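Long-range contact in vesicular integral-membrane protein VIP36 (Canis lupus familiaris, PDB 2DUO), which serves as an intracellular lectin of the early secretory pathway, binding high-mannose glycans and helping to transport and sort the glycoproteins that carry them: residues 22-27 and 54-59. Sequence-based numbering, arbitrary orientation.
Sequences SSMPLW and WNHQPC
W27 and N55 face each other as an antiparallel, non-hydrogen-bonded pair, their CA atoms 4.4 Å apart, where the loop 22-26 runs into strand 27-31 beside strand 50-55. One residue earlier, the carbonyl of L26 collects the polar contacts: the backbone N of H56 reaches L26 O at 2.9 Å, nearly straight (164°) but from above the carbonyl plane, while N55 ND2 comes to the same L26 O at 2.8 Å, closer to that plane and on a more bent path. H56 ND1 adds a weak third bond. With CG anti to the backbone N (chi1 -162°), the N55 side chain lies over one face of the W27 indole, amide and ring planes 28° apart, and ND2 can still reach L26 O. N55 CB sits over the six-membered ring, 3.9 Å from its centroid, in a CH-pi contact. The polar ends of both side chains are held by residues near the start of the chain: N55 OD1 accepts from H10 ND1, N55 ND2 also bonds E9 O, and W27 NE1 donates to S11 O. All this sits at the margin of the seven-stranded sheet in the beta-sandwich of the L-type lectin domain, the part of the protein present in this chain; strand 27-31 is one of the sheet's two edge strands, away from the carbohydrate and calcium sites. On the loop side the H56 ring lies between P25 O over one face and Q57 CG over the other. L26 CD2 meets H56 CE1 at 3.7 Å, and the bent side chain of M24 crosses that of H56 at about a right angle, its CG 4.1 Å from H56 NE2.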
# COMPACT_ATOMS: atom_id res chain seq x y z
N SER A 22 19.86 7.52 18.81
CA SER A 22 19.55 6.47 19.77
C SER A 22 18.03 6.24 19.94
O SER A 22 17.63 5.32 20.66
CB SER A 22 20.19 6.78 21.14
OG SER A 22 19.73 8.02 21.66
N SER A 23 17.22 7.08 19.30
CA SER A 23 15.75 7.01 19.38
C SER A 23 15.21 5.65 18.91
O SER A 23 15.86 4.92 18.16
CB SER A 23 15.10 8.14 18.57
OG SER A 23 15.52 9.43 19.01
N MET A 24 14.03 5.31 19.43
CA MET A 24 13.28 4.13 19.03
C MET A 24 12.87 4.26 17.55
O MET A 24 12.13 5.18 17.20
CB MET A 24 12.05 4.02 19.94
CG MET A 24 11.07 2.89 19.60
SD MET A 24 11.91 1.31 19.66
CE MET A 24 12.20 1.10 21.42
N PRO A 25 13.35 3.34 16.68
CA PRO A 25 12.83 3.37 15.30
C PRO A 25 11.36 2.98 15.34
O PRO A 25 10.95 2.25 16.25
CB PRO A 25 13.66 2.30 14.57
CG PRO A 25 14.80 1.97 15.50
CD PRO A 25 14.29 2.23 16.88
N LEU A 26 10.58 3.48 14.39
CA LEU A 26 9.16 3.13 14.34
C LEU A 26 8.83 2.11 13.24
O LEU A 26 7.67 1.73 13.10
CB LEU A 26 8.31 4.39 14.14
CG LEU A 26 8.45 5.40 15.29
CD1 LEU A 26 7.82 6.76 14.94
CD2 LEU A 26 7.86 4.82 16.54
N TRP A 27 9.85 1.71 12.48
CA TRP A 27 9.67 0.82 11.30
C TRP A 27 10.80 -0.19 11.28
O TRP A 27 11.90 0.13 11.72
CB TRP A 27 9.66 1.64 10.00
CG TRP A 27 8.55 2.64 10.03
CD1 TRP A 27 8.58 3.86 10.66
CD2 TRP A 27 7.23 2.47 9.52
NE1 TRP A 27 7.35 4.47 10.54
CE2 TRP A 27 6.50 3.65 9.85
CE3 TRP A 27 6.59 1.46 8.78
CZ2 TRP A 27 5.16 3.84 9.46
CZ3 TRP A 27 5.26 1.63 8.40
CH2 TRP A 27 4.55 2.82 8.75
N TRP A 54 7.83 -2.21 7.55
CA TRP A 54 6.71 -2.58 8.41
C TRP A 54 6.74 -1.78 9.69
O TRP A 54 7.78 -1.66 10.32
CB TRP A 54 6.74 -4.09 8.71
CG TRP A 54 6.35 -4.87 7.50
CD1 TRP A 54 7.19 -5.39 6.55
CD2 TRP A 54 5.00 -5.16 7.05
NE1 TRP A 54 6.45 -6.01 5.55
CE2 TRP A 54 5.11 -5.88 5.83
CE3 TRP A 54 3.72 -4.88 7.58
CZ2 TRP A 54 3.97 -6.35 5.12
CZ3 TRP A 54 2.60 -5.33 6.88
CH2 TRP A 54 2.73 -6.07 5.66
N ASN A 55 5.59 -1.21 10.05
CA ASN A 55 5.44 -0.43 11.31
C ASN A 55 5.76 -1.38 12.46
O ASN A 55 5.29 -2.53 12.51
CB ASN A 55 4.00 0.12 11.39
CG ASN A 55 3.82 1.29 12.38
OD1 ASN A 55 2.67 1.55 12.79
ND2 ASN A 55 4.89 1.99 12.75
N HIS A 56 6.59 -0.91 13.40
CA HIS A 56 7.14 -1.82 14.40
C HIS A 56 6.12 -2.36 15.42
O HIS A 56 6.40 -3.35 16.10
CB HIS A 56 8.38 -1.21 15.09
CG HIS A 56 8.07 -0.33 16.25
ND1 HIS A 56 7.16 0.71 16.19
CD2 HIS A 56 8.58 -0.31 17.51
CE1 HIS A 56 7.11 1.33 17.36
NE2 HIS A 56 7.95 0.72 18.18
N GLN A 57 4.95 -1.72 15.51
CA GLN A 57 3.85 -2.12 16.40
C GLN A 57 2.49 -2.13 15.66
O GLN A 57 2.34 -1.41 14.66
CB GLN A 57 3.72 -1.16 17.59
CG GLN A 57 4.91 -1.15 18.56
CD GLN A 57 5.02 -2.44 19.35
OE1 GLN A 57 4.21 -2.71 20.25
NE2 GLN A 57 6.04 -3.24 19.03
N PRO A 58 1.51 -2.94 16.14
CA PRO A 58 0.17 -2.98 15.53
C PRO A 58 -0.60 -1.69 15.78
O PRO A 58 -0.29 -0.94 16.71
CB PRO A 58 -0.51 -4.14 16.25
CG PRO A 58 0.58 -4.91 16.94
CD PRO A 58 1.62 -3.89 17.26
N CYS A 59 -1.59 -1.42 14.93
CA CYS A 59 -2.41 -0.21 15.04
C CYS A 59 -3.78 -0.60 15.56
O CYS A 59 -4.44 -1.48 14.99
CB CYS A 59 -2.56 0.45 13.67
SG CYS A 59 -3.70 1.91 13.66